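Local coordinates for extracellular solute-binding protein family 1 (Kribbella flavida, PDB 5IXP) that probably captures an extracellular solute, of a kind not yet identified, and delivers it to a membrane ABC transporter for uptake, at residues Pro142-Tyr147 with Trp171-Asn176; Ala162-Ala167 with Val205-Asp210; Pro217-Ala222 with Pro238-Gly243; Thr224-Phe227 with Ala231-Thr234; Gly243-Asn248 with Pro328-Ala333. All blocks are in the same frame, centred on the assembly; numbering follows the deposited sequence.

Contact 1: residues Pro142-Tyr147 with Trp171-Asn176; sequences PDWTSY and WEAMRN
Met174, present as selenomethionine, lies across one face of the Trp144 indole, and this overlap is the tight heart of the contact. Its CG stands 3.5 Å from the centroid of the five-membered ring and only 14° off the ring normal, a close CH-pi approach. The selenium follows over the same ring at 4.4 Å from the centroid, making a Met-aromatic contact. A bend at the last torsion (chi3 64°) then brings the terminal CE back to 3.9 Å from Trp144 CB, while the two side chains run past each other in opposite directions. Ala173 touches the far end of the indole, its CB lying 3.7 Å from Trp144 CH2 and coming in obliquely.

The packing illustrates how helices in the helix-rich part of a solute-binding protein of the PBP clan are joined: a tryptophan at the first turn of helix 144-157 lies against the last turns of helix 167-175, and helix 195-209 backs Met174 through Gln203 and Ile204. The indole N-H is satisfied: Trp144 NE1 bonds to Gln177 OE1 just beyond segment 171-176.

Away from this buried overlap the character changes. Asp143, partly exposed to solvent, is the N-cap of its helix, and its OD1 takes two donors: Ser146 N at 2.8 Å, nearly along the carboxylate C-O direction, and Ser146 OG, also at 2.8 Å. The salt bridge from Arg175 NH1 to Glu172 OE2 (2.9 Å) lies on a separate, largely buried face of helix 167-175, where Asn360 is a second partner of the glutamate.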
# COMPACT_ATOMS: atom_id res chain seq x y z
N PRO A 142 -8.26 17.48 6.89
CA PRO A 142 -6.82 17.74 6.81
C PRO A 142 -5.99 16.85 7.72
O PRO A 142 -4.84 16.52 7.39
CB PRO A 142 -6.70 19.22 7.19
CG PRO A 142 -7.85 19.46 8.09
CD PRO A 142 -8.98 18.62 7.51
N ASP A 143 -6.57 16.40 8.84
CA ASP A 143 -5.85 15.59 9.81
C ASP A 143 -6.82 14.58 10.41
O ASP A 143 -8.04 14.66 10.21
CB ASP A 143 -5.21 16.46 10.89
CG ASP A 143 -6.17 17.47 11.48
OD1 ASP A 143 -7.28 17.08 11.89
OD2 ASP A 143 -5.82 18.66 11.52
N TRP A 144 -6.27 13.64 11.18
CA TRP A 144 -7.11 12.55 11.69
C TRP A 144 -8.10 13.06 12.73
O TRP A 144 -9.24 12.58 12.79
CB TRP A 144 -6.23 11.43 12.24
CG TRP A 144 -5.52 10.73 11.12
CD1 TRP A 144 -4.20 10.86 10.76
CD2 TRP A 144 -6.11 9.85 10.17
NE1 TRP A 144 -3.94 10.09 9.65
CE2 TRP A 144 -5.09 9.46 9.27
CE3 TRP A 144 -7.40 9.34 9.99
CZ2 TRP A 144 -5.33 8.58 8.20
CZ3 TRP A 144 -7.64 8.47 8.93
CH2 TRP A 144 -6.61 8.10 8.05
N THR A 145 -7.70 14.04 13.53
CA THR A 145 -8.64 14.60 14.50
C THR A 145 -9.87 15.16 13.79
O THR A 145 -11.01 14.90 14.21
CB THR A 145 -7.93 15.68 15.32
OG1 THR A 145 -6.87 15.08 16.07
CG2 THR A 145 -8.91 16.32 16.30
N SER A 146 -9.66 15.89 12.70
CA SER A 146 -10.79 16.42 11.92
C SER A 146 -11.59 15.29 11.27
O SER A 146 -12.82 15.38 11.16
CB SER A 146 -10.29 17.40 10.87
OG SER A 146 -9.62 18.49 11.48
N TYR A 147 -10.91 14.25 10.79
CA TYR A 147 -11.60 13.10 10.22
C TYR A 147 -12.55 12.46 11.23
O TYR A 147 -13.72 12.19 10.93
CB TYR A 147 -10.57 12.10 9.70
CG TYR A 147 -11.12 10.80 9.17
CD1 TYR A 147 -11.66 10.72 7.88
CD2 TYR A 147 -11.09 9.65 9.95
CE1 TYR A 147 -12.15 9.51 7.38
CE2 TYR A 147 -11.58 8.44 9.46
CZ TYR A 147 -12.11 8.38 8.19
OH TYR A 147 -12.58 7.18 7.73
N TRP A 171 -6.09 2.06 11.57
CA TRP A 171 -4.77 1.94 12.19
C TRP A 171 -3.67 1.85 11.14
O TRP A 171 -2.63 2.51 11.26
CB TRP A 171 -4.75 0.70 13.09
CG TRP A 171 -3.37 0.22 13.52
CD1 TRP A 171 -2.56 -0.67 12.86
CD2 TRP A 171 -2.68 0.57 14.72
NE1 TRP A 171 -1.40 -0.88 13.58
CE2 TRP A 171 -1.45 -0.13 14.73
CE3 TRP A 171 -2.98 1.43 15.79
CZ2 TRP A 171 -0.52 -0.01 15.76
CZ3 TRP A 171 -2.05 1.55 16.82
CH2 TRP A 171 -0.84 0.84 16.80
N GLU A 172 -3.87 1.00 10.13
CA GLU A 172 -2.87 0.90 9.07
C GLU A 172 -2.61 2.26 8.44
O GLU A 172 -1.46 2.65 8.22
CB GLU A 172 -3.33 -0.09 8.00
CG GLU A 172 -3.42 -1.53 8.49
CD GLU A 172 -2.04 -2.12 8.76
OE1 GLU A 172 -1.38 -2.59 7.79
OE2 GLU A 172 -1.58 -2.09 9.91
N ALA A 173 -3.68 3.02 8.19
CA ALA A 173 -3.53 4.32 7.55
C ALA A 173 -2.75 5.28 8.43
O ALA A 173 -1.83 5.97 7.95
CB ALA A 173 -4.90 4.90 7.20
N MSE A 174 -3.06 5.33 9.72
CA MSE A 174 -2.39 6.26 10.62
C MSE A 174 -0.98 5.83 10.99
O MSE A 174 -0.06 6.65 11.00
CB MSE A 174 -3.21 6.45 11.90
CG MSE A 174 -4.59 7.01 11.64
SE MSE A 174 -5.51 7.22 13.34
CE MSE A 174 -4.30 8.56 14.12
N ARG A 175 -0.81 4.55 11.33
CA ARG A 175 0.49 4.10 11.82
C ARG A 175 1.58 4.32 10.79
O ARG A 175 2.72 4.66 11.14
CB ARG A 175 0.45 2.63 12.22
CG ARG A 175 1.67 2.28 13.06
CD ARG A 175 1.91 0.80 13.10
NE ARG A 175 2.48 0.30 11.85
CZ ARG A 175 1.77 -0.28 10.89
NH1 ARG A 175 0.46 -0.41 11.02
NH2 ARG A 175 2.38 -0.74 9.80
N ASN A 176 1.26 4.10 9.52
CA ASN A 176 2.30 4.19 8.50
C ASN A 176 2.75 5.62 8.24
O ASN A 176 3.76 5.80 7.56
CB ASN A 176 1.81 3.53 7.21
CG ASN A 176 1.94 2.04 7.28
OD1 ASN A 176 3.05 1.51 7.31
ND2 ASN A 176 0.82 1.34 7.32

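Contact 2: residues Ala162-Ala167 with Val205-Asp210; sequences AWFDSA and VAATED
Two small side chains of helix 195-209, Ala207 and Thr208, meet Phe164, in the loop before helix 167-175, and Ala167, the first residue of that helix. Val205 comes first along the second segment. Its side chain points away from this contact and packs on Leu367 of helix 356-371, but its carbonyl matters: Val205 O receives the regular helical bond from Glu209 N and a second one from Thr208 OG1.

Ala207 then turns its methyl toward segment 162-167. Its CB lies 4.1 Å from Phe164 CZ, close to the plane of the ring, so the phenyl presents its far edge rather than a face. Phe148 of helix 144-157 also touches both residues, which makes this a junction of helices around one aromatic ring. Phe164 directly follows the corner at Trp163, and backbone bonds to Leu212 and Ala214 tie it to the segment that follows helix 195-209. Further on, Ser166 is the N-cap of helix 167-175, its OG bonding to Leu169 N.

Thr208 supplies the remaining touch. Its hydroxyl sits between the backbone N and the carbonyl carbon (chi1 68°), which lets OG1 reach Val205 O at 2.6 Å, on a lone pair in the carbonyl plane. The polar branch is thereby turned back onto its own helix, and the methyl CG2 is left to meet Ala167 CB at 3.8 Å.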
# COMPACT_ATOMS: atom_id res chain seq x y z
N ALA A 162 -21.99 3.52 10.04
CA ALA A 162 -20.70 3.83 10.65
C ALA A 162 -19.92 4.77 9.72
O ALA A 162 -20.29 5.00 8.57
CB ALA A 162 -19.91 2.56 10.93
N TRP A 163 -18.82 5.29 10.26
CA TRP A 163 -17.99 6.23 9.51
C TRP A 163 -17.00 5.50 8.61
O TRP A 163 -16.82 5.87 7.44
CB TRP A 163 -17.27 7.14 10.50
CG TRP A 163 -16.50 8.30 9.93
CD1 TRP A 163 -15.19 8.63 10.18
CD2 TRP A 163 -17.00 9.32 9.04
NE1 TRP A 163 -14.85 9.78 9.51
CE2 TRP A 163 -15.94 10.23 8.81
CE3 TRP A 163 -18.24 9.57 8.44
CZ2 TRP A 163 -16.08 11.35 7.99
CZ3 TRP A 163 -18.37 10.69 7.63
CH2 TRP A 163 -17.30 11.56 7.42
N PHE A 164 -16.36 4.45 9.12
CA PHE A 164 -15.38 3.69 8.36
C PHE A 164 -15.59 2.20 8.60
O PHE A 164 -16.33 1.80 9.51
CB PHE A 164 -13.94 4.10 8.72
CG PHE A 164 -13.65 4.08 10.20
CD1 PHE A 164 -13.40 2.88 10.86
CD2 PHE A 164 -13.57 5.27 10.92
CE1 PHE A 164 -13.12 2.86 12.22
CE2 PHE A 164 -13.29 5.26 12.29
CZ PHE A 164 -13.05 4.05 12.94
N ASP A 165 -14.91 1.37 7.80
CA ASP A 165 -15.21 -0.06 7.82
C ASP A 165 -14.61 -0.78 9.02
O ASP A 165 -15.28 -1.62 9.62
CB ASP A 165 -14.76 -0.72 6.50
CG ASP A 165 -13.28 -0.52 6.20
OD1 ASP A 165 -12.69 0.50 6.62
OD2 ASP A 165 -12.70 -1.39 5.53
N SER A 166 -13.36 -0.50 9.41
CA SER A 166 -12.78 -1.20 10.56
C SER A 166 -11.72 -0.35 11.24
O SER A 166 -11.08 0.51 10.62
CB SER A 166 -12.17 -2.56 10.17
OG SER A 166 -10.97 -2.44 9.41
N ALA A 167 -11.55 -0.59 12.54
CA ALA A 167 -10.48 0.06 13.29
C ALA A 167 -9.11 -0.31 12.73
O ALA A 167 -8.21 0.53 12.67
CB ALA A 167 -10.57 -0.31 14.77
N VAL A 205 -9.33 3.84 19.27
CA VAL A 205 -10.22 3.22 20.24
C VAL A 205 -11.35 4.17 20.61
O VAL A 205 -12.52 3.76 20.68
CB VAL A 205 -9.42 2.77 21.48
CG1 VAL A 205 -10.37 2.39 22.61
CG2 VAL A 205 -8.52 1.58 21.13
N ALA A 206 -11.04 5.45 20.82
CA ALA A 206 -12.10 6.40 21.14
C ALA A 206 -13.12 6.48 20.00
O ALA A 206 -14.32 6.58 20.25
CB ALA A 206 -11.51 7.77 21.45
N ALA A 207 -12.65 6.42 18.75
CA ALA A 207 -13.57 6.40 17.62
C ALA A 207 -14.48 5.17 17.67
O ALA A 207 -15.68 5.28 17.39
CB ALA A 207 -12.78 6.43 16.30
N THR A 208 -13.93 4.00 18.00
CA THR A 208 -14.78 2.81 18.10
C THR A 208 -15.80 2.97 19.23
O THR A 208 -16.95 2.56 19.09
CB THR A 208 -13.96 1.53 18.32
OG1 THR A 208 -13.34 1.53 19.62
CG2 THR A 208 -12.89 1.37 17.23
N GLU A 209 -15.39 3.57 20.34
CA GLU A 209 -16.34 3.81 21.42
C GLU A 209 -17.42 4.80 21.01
O GLU A 209 -18.52 4.78 21.56
CB GLU A 209 -15.60 4.31 22.66
CG GLU A 209 -14.70 3.27 23.28
CD GLU A 209 -13.81 3.84 24.35
OE1 GLU A 209 -13.72 5.08 24.46
OE2 GLU A 209 -13.20 3.03 25.10
N ASP A 210 -17.13 5.66 20.05
CA ASP A 210 -18.11 6.60 19.54
C ASP A 210 -18.95 6.02 18.40
O ASP A 210 -19.73 6.75 17.79
CB ASP A 210 -17.43 7.90 19.09
CG ASP A 210 -16.76 8.64 20.24
OD1 ASP A 210 -17.23 8.48 21.39
OD2 ASP A 210 -15.78 9.37 20.00

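Contact 3: residues Pro217-Ala222 with Pro238-Gly243; sequences PAWSDA and PGWLLG
A sparse, partly exposed aromatic contact joins Trp219, in the turn before helix 221-226, to Trp240 and Leu241 at the start of helix 241-249. The two indoles meet edge to edge, with no stacking: Trp219 CH2 lies 3.9 Å from Trp240 CZ3, each atom close to the plane of the other ring. Leu241 CD1 also comes to 3.9 Å from Trp219 CH2, arriving obliquely, so the CZ2-CH2 edge of the Trp219 benzo ring carries the contact.

Trp219 is projected by a type II beta turn from Pro217 to Ser220, in which it takes the third position with positive phi (72°). Pro217 O is gripped twice, by Ser220 N at 3.1 Å and by Ser220 OG at 2.6 Å; Ser220 is also the N-cap of helix 221-226, its OG bonding to Trp223 N. A formate, probably from the crystallisation liquor, lies beside the Trp219 side chain.

Trp240 has its own supports. Pro238 CG rests 3.5 Å above one face, offset toward the rim of the ring, and NE1 bonds to Trp270 O on strand 269-276. Gly239 makes a backbone hydrogen bond with Pro115 of strand 108-121, while Leu241 packs on Met235 of strand 232-238 and Trp219 meets the ring of Trp223 in helix 221-226.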
# COMPACT_ATOMS: atom_id res chain seq x y z
N PRO A 217 -13.94 -6.96 9.34
CA PRO A 217 -12.57 -7.31 8.97
C PRO A 217 -12.38 -7.25 7.46
O PRO A 217 -13.15 -7.84 6.70
CB PRO A 217 -12.41 -8.74 9.50
CG PRO A 217 -13.49 -8.87 10.55
CD PRO A 217 -14.63 -8.07 10.01
N ALA A 218 -11.34 -6.54 7.04
CA ALA A 218 -11.09 -6.35 5.61
C ALA A 218 -10.99 -7.68 4.89
O ALA A 218 -10.38 -8.63 5.39
CB ALA A 218 -9.81 -5.55 5.42
N TRP A 219 -11.59 -7.75 3.70
CA TRP A 219 -11.58 -8.89 2.79
C TRP A 219 -12.43 -10.05 3.29
O TRP A 219 -12.50 -11.08 2.61
CB TRP A 219 -10.15 -9.39 2.49
CG TRP A 219 -9.24 -8.24 2.19
CD1 TRP A 219 -8.24 -7.76 2.97
CD2 TRP A 219 -9.28 -7.40 1.02
NE1 TRP A 219 -7.64 -6.68 2.37
CE2 TRP A 219 -8.26 -6.44 1.17
CE3 TRP A 219 -10.07 -7.38 -0.13
CZ2 TRP A 219 -8.01 -5.46 0.21
CZ3 TRP A 219 -9.82 -6.41 -1.08
CH2 TRP A 219 -8.80 -5.46 -0.91
N SER A 220 -13.09 -9.93 4.44
CA SER A 220 -13.97 -10.99 4.89
C SER A 220 -15.27 -11.00 4.09
O SER A 220 -15.61 -10.03 3.41
CB SER A 220 -14.28 -10.84 6.38
OG SER A 220 -15.03 -9.66 6.63
N ASP A 221 -16.00 -12.12 4.17
CA ASP A 221 -17.29 -12.18 3.49
C ASP A 221 -18.23 -11.09 4.00
O ASP A 221 -18.94 -10.46 3.21
CB ASP A 221 -17.93 -13.56 3.68
CG ASP A 221 -17.20 -14.64 2.91
OD1 ASP A 221 -16.75 -14.35 1.79
OD2 ASP A 221 -17.09 -15.79 3.41
N ALA A 222 -18.24 -10.85 5.31
CA ALA A 222 -19.12 -9.81 5.85
C ALA A 222 -18.75 -8.44 5.30
O ALA A 222 -19.63 -7.65 4.93
CB ALA A 222 -19.05 -9.82 7.38
N PRO A 238 -6.48 3.62 -1.45
CA PRO A 238 -5.49 3.63 -2.54
C PRO A 238 -6.20 3.56 -3.88
O PRO A 238 -7.30 3.02 -4.00
CB PRO A 238 -4.65 2.37 -2.28
CG PRO A 238 -5.61 1.44 -1.56
CD PRO A 238 -6.44 2.36 -0.69
N GLY A 239 -5.54 4.11 -4.91
CA GLY A 239 -6.11 4.09 -6.24
C GLY A 239 -6.62 2.72 -6.66
O GLY A 239 -7.71 2.61 -7.24
N TRP A 240 -5.86 1.66 -6.37
CA TRP A 240 -6.25 0.33 -6.84
C TRP A 240 -7.48 -0.21 -6.13
O TRP A 240 -8.06 -1.20 -6.60
CB TRP A 240 -5.08 -0.66 -6.68
CG TRP A 240 -4.52 -0.79 -5.27
CD1 TRP A 240 -3.40 -0.18 -4.77
CD2 TRP A 240 -5.03 -1.60 -4.21
NE1 TRP A 240 -3.19 -0.55 -3.46
CE2 TRP A 240 -4.18 -1.42 -3.09
CE3 TRP A 240 -6.13 -2.46 -4.08
CZ2 TRP A 240 -4.40 -2.06 -1.87
CZ3 TRP A 240 -6.35 -3.10 -2.86
CH2 TRP A 240 -5.48 -2.89 -1.78
N LEU A 241 -7.90 0.39 -5.01
CA LEU A 241 -9.08 -0.11 -4.31
C LEU A 241 -10.38 0.34 -4.97
O LEU A 241 -11.42 -0.29 -4.72
CB LEU A 241 -9.04 0.34 -2.85
CG LEU A 241 -10.05 -0.29 -1.89
CD1 LEU A 241 -9.77 -1.78 -1.72
CD2 LEU A 241 -10.04 0.41 -0.54
N LEU A 242 -10.35 1.38 -5.80
CA LEU A 242 -11.58 1.85 -6.45
C LEU A 242 -12.30 0.72 -7.17
O LEU A 242 -13.53 0.58 -7.07
CB LEU A 242 -11.26 2.99 -7.43
CG LEU A 242 -10.68 4.25 -6.81
CD1 LEU A 242 -10.27 5.25 -7.88
CD2 LEU A 242 -11.70 4.85 -5.89
N GLY A 243 -11.55 -0.11 -7.91
CA GLY A 243 -12.17 -1.21 -8.62
C GLY A 243 -12.75 -2.27 -7.70
O GLY A 243 -13.75 -2.90 -8.04

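Contact 4: residues Thr224-Phe227 with Ala231-Thr234; sequences TKAF and AFAT
The outer edge of the Phe232 ring is driven into the face of Phe227, forming a T-shaped pair with centroids 5.1 Å apart and planes at 86°. Phe232 CZ is the bump: it stands 3.6 Å above the Phe227 plane, toward the rim. Phe232 CG lies between the backbone N and the carbonyl carbon (chi1 51°), which swings the end of the ring toward Phe227 although its CB does not aim there. A second bump is the Ala226 methyl, which fits the hollow between Ala231 and Phe232, with its CB 4.0 Å from Ala231 CB and equally 4.0 Å from Phe232 CE2.

In this tight local closure the end of helix 221-226 packs against the start of strand 232-238, with only three residues between the segments. Phe227 is backed by Ile245 and Ala249 of helix 241-249, and Leu216 touches both Ala226 and Phe232.

A water lies 3.5 Å above the centre of one Phe232 face. It is bonded to Ala226 O at 2.9 Å and accepts from Phe232 N at 3.1 Å. The side-chain contact is wholly apolar; at this chain turn the water bridges Ala226 O and Phe232 N, while Thr229 OG1 bonds directly to Ala226 O and Ala231 N.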
# COMPACT_ATOMS: atom_id res chain seq x y z
N THR A 224 -17.21 -7.79 2.40
CA THR A 224 -17.60 -7.76 1.00
C THR A 224 -19.10 -7.47 0.85
O THR A 224 -19.50 -6.59 0.09
CB THR A 224 -17.24 -9.08 0.33
OG1 THR A 224 -15.83 -9.30 0.47
CG2 THR A 224 -17.59 -9.06 -1.14
N LYS A 225 -19.93 -8.22 1.58
CA LYS A 225 -21.37 -8.03 1.47
C LYS A 225 -21.79 -6.64 1.94
O LYS A 225 -22.77 -6.08 1.43
CB LYS A 225 -22.12 -9.09 2.27
CG LYS A 225 -21.81 -10.54 1.87
CD LYS A 225 -21.42 -10.66 0.40
CE LYS A 225 -20.46 -11.83 0.17
NZ LYS A 225 -20.51 -12.34 -1.23
N ALA A 226 -21.05 -6.05 2.88
CA ALA A 226 -21.46 -4.77 3.45
C ALA A 226 -21.41 -3.63 2.44
O ALA A 226 -22.00 -2.57 2.69
CB ALA A 226 -20.61 -4.45 4.66
N PHE A 227 -20.72 -3.82 1.31
CA PHE A 227 -20.73 -2.78 0.29
C PHE A 227 -22.09 -2.60 -0.36
O PHE A 227 -22.31 -1.58 -1.03
CB PHE A 227 -19.67 -3.07 -0.78
CG PHE A 227 -18.27 -2.72 -0.35
CD1 PHE A 227 -17.78 -1.43 -0.52
CD2 PHE A 227 -17.44 -3.68 0.24
CE1 PHE A 227 -16.49 -1.10 -0.11
CE2 PHE A 227 -16.14 -3.36 0.64
CZ PHE A 227 -15.67 -2.07 0.47
N ALA A 231 -23.55 0.36 5.62
CA ALA A 231 -22.78 0.04 6.83
C ALA A 231 -21.70 1.08 7.13
O ALA A 231 -21.46 1.40 8.30
CB ALA A 231 -22.16 -1.34 6.71
N PHE A 232 -21.01 1.60 6.10
CA PHE A 232 -19.97 2.59 6.37
C PHE A 232 -19.91 3.63 5.25
O PHE A 232 -20.24 3.34 4.10
CB PHE A 232 -18.58 1.94 6.56
CG PHE A 232 -18.20 0.99 5.47
CD1 PHE A 232 -17.53 1.43 4.34
CD2 PHE A 232 -18.49 -0.37 5.57
CE1 PHE A 232 -17.17 0.54 3.33
CE2 PHE A 232 -18.14 -1.26 4.56
CZ PHE A 232 -17.47 -0.80 3.44
N ALA A 233 -19.46 4.84 5.61
CA ALA A 233 -19.55 5.99 4.72
C ALA A 233 -18.23 6.45 4.12
O ALA A 233 -18.26 7.22 3.15
CB ALA A 233 -20.18 7.19 5.45
N THR A 234 -17.08 6.04 4.66
CA THR A 234 -15.78 6.43 4.12
C THR A 234 -14.81 5.25 4.17
O THR A 234 -14.99 4.30 4.93
CB THR A 234 -15.13 7.59 4.89
OG1 THR A 234 -14.70 7.12 6.18
CG2 THR A 234 -16.10 8.77 5.08
O HOH W 1 -21.32 0.17 3.42

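Contact 5: residues Gly243-Asn248 with Pro328-Ala333; sequences GVIADN and PYFNNA
An alanine methyl centred almost exactly over a tyrosine ring is the striking feature here: Ala246 CB stands 3.6 Å from the Tyr329 centroid, just 10° off the ring normal. This CH-pi contact lays the phenol flat against helix 241-249. With Tyr329 CG trans to the backbone N (chi1 -170°), the ring extends toward the helix, and its OH bonds to Gly250 O just past the helical end.

Phe330 adds a second aromatic touch. Its CZ lies 3.7 Å from Ile245 CG2, the two side chains crossing at about a right angle, and Ile245 CB sits near the plane of the ring at its edge. Two successive rings from one loop therefore engage two successive helical residues.

An inverse gamma turn centred on Phe330, closed by a weak Asn331 N to Tyr329 O bond, bends the loop, after which Asn331 and Asn332 adopt left-handed helical backbone angles. Ala333 N bonds back to Phe330 O before helix 335-344. Trp257 of strand 257-260 packs against Ile245, Tyr329 and Phe330 alike. No hydrogen bond joins the two segments, so their cohesion rests on dispersion and CH-pi attraction, while the phenol hydroxyl is satisfied by Gly250 O.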
# COMPACT_ATOMS: atom_id res chain seq x y z
N GLY A 243 -11.55 -0.11 -7.91
CA GLY A 243 -12.17 -1.21 -8.62
C GLY A 243 -12.75 -2.27 -7.70
O GLY A 243 -13.75 -2.90 -8.04
N VAL A 244 -12.12 -2.49 -6.55
CA VAL A 244 -12.66 -3.42 -5.57
C VAL A 244 -14.00 -2.91 -5.04
O VAL A 244 -14.98 -3.67 -4.94
CB VAL A 244 -11.65 -3.63 -4.43
CG1 VAL A 244 -12.27 -4.46 -3.31
CG2 VAL A 244 -10.39 -4.29 -4.96
N ILE A 245 -14.06 -1.62 -4.70
CA ILE A 245 -15.29 -1.04 -4.18
C ILE A 245 -16.40 -1.15 -5.21
O ILE A 245 -17.53 -1.58 -4.90
CB ILE A 245 -15.06 0.43 -3.76
CG1 ILE A 245 -14.11 0.51 -2.57
CG2 ILE A 245 -16.39 1.14 -3.45
CD1 ILE A 245 -13.61 1.91 -2.26
N ALA A 246 -16.10 -0.78 -6.45
CA ALA A 246 -17.12 -0.79 -7.50
C ALA A 246 -17.62 -2.20 -7.76
O ALA A 246 -18.82 -2.41 -7.97
CB ALA A 246 -16.57 -0.16 -8.77
N ASP A 247 -16.71 -3.19 -7.74
CA ASP A 247 -17.13 -4.59 -7.90
C ASP A 247 -18.03 -5.03 -6.75
O ASP A 247 -19.09 -5.63 -6.97
CB ASP A 247 -15.91 -5.50 -8.00
CG ASP A 247 -15.23 -5.44 -9.36
OD1 ASP A 247 -15.89 -5.05 -10.35
OD2 ASP A 247 -14.04 -5.79 -9.44
N ASN A 248 -17.62 -4.74 -5.51
CA ASN A 248 -18.38 -5.22 -4.36
C ASN A 248 -19.72 -4.49 -4.23
O ASN A 248 -20.74 -5.11 -3.91
CB ASN A 248 -17.55 -5.04 -3.09
CG ASN A 248 -16.38 -6.00 -3.01
OD1 ASN A 248 -16.25 -6.90 -3.83
ND2 ASN A 248 -15.52 -5.80 -2.01
N PRO A 328 -15.87 6.88 -14.15
CA PRO A 328 -17.32 7.13 -14.20
C PRO A 328 -18.09 6.61 -13.00
O PRO A 328 -19.03 7.27 -12.53
CB PRO A 328 -17.74 6.42 -15.49
CG PRO A 328 -16.49 6.31 -16.30
CD PRO A 328 -15.40 6.11 -15.31
N TYR A 329 -17.72 5.44 -12.47
CA TYR A 329 -18.45 4.89 -11.33
C TYR A 329 -18.38 5.82 -10.13
O TYR A 329 -19.38 6.02 -9.43
CB TYR A 329 -17.89 3.51 -10.96
CG TYR A 329 -18.71 2.76 -9.94
CD1 TYR A 329 -19.67 1.84 -10.34
CD2 TYR A 329 -18.52 2.95 -8.57
CE1 TYR A 329 -20.42 1.13 -9.43
CE2 TYR A 329 -19.27 2.24 -7.64
CZ TYR A 329 -20.22 1.33 -8.08
OH TYR A 329 -20.97 0.62 -7.17
N PHE A 330 -17.21 6.42 -9.89
CA PHE A 330 -17.02 7.34 -8.76
C PHE A 330 -17.35 8.78 -9.18
O PHE A 330 -16.53 9.69 -9.06
CB PHE A 330 -15.61 7.22 -8.21
CG PHE A 330 -15.41 6.01 -7.36
CD1 PHE A 330 -15.21 4.76 -7.93
CD2 PHE A 330 -15.46 6.11 -5.97
CE1 PHE A 330 -15.04 3.64 -7.14
CE2 PHE A 330 -15.30 4.99 -5.18
CZ PHE A 330 -15.10 3.75 -5.77
N ASN A 331 -18.57 8.96 -9.67
CA ASN A 331 -19.11 10.28 -10.01
C ASN A 331 -18.20 11.03 -10.98
O ASN A 331 -18.02 12.24 -10.89
CB ASN A 331 -19.36 11.11 -8.74
CG ASN A 331 -20.19 12.36 -9.01
OD1 ASN A 331 -21.10 12.35 -9.83
ND2 ASN A 331 -19.87 13.45 -8.31
N ASN A 332 -17.61 10.29 -11.93
CA ASN A 332 -16.73 10.87 -12.94
C ASN A 332 -15.57 11.63 -12.29
O ASN A 332 -15.16 12.68 -12.78
CB ASN A 332 -17.50 11.79 -13.89
CG ASN A 332 -18.38 11.03 -14.83
OD1 ASN A 332 -17.94 10.11 -15.51
ND2 ASN A 332 -19.65 11.42 -14.89
N ALA A 333 -15.06 11.10 -11.19
CA ALA A 333 -13.97 11.78 -10.50
C ALA A 333 -12.73 11.81 -11.39
O ALA A 333 -12.46 10.85 -12.11
CB ALA A 333 -13.65 11.09 -9.17

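How the contacts relate
The five contacts form a connected network in one part of the fold. Thr234 of contact 4 is the meeting point: its OG1 lies 2.6 Å from Tyr147 OH of contact 1 and 2.8 Å from Trp163 O of contact 2, both probable hydrogen bonds. Contacts 3 and 5 share Gly243 on helix 241-249, their centres about 12 Å apart. Phe227 of contact 4 packs on Ile245 of contact 5, and both contacts 3 and 4 use helix 221-226. Contacts 1 and 5 do not touch, with centres about 23 Å apart. The side chain of Trp219 in contact 3 is about 4 Å from a bound formate, probably from the crystallisation liquor; a place near the solute cleft is possible but unproven.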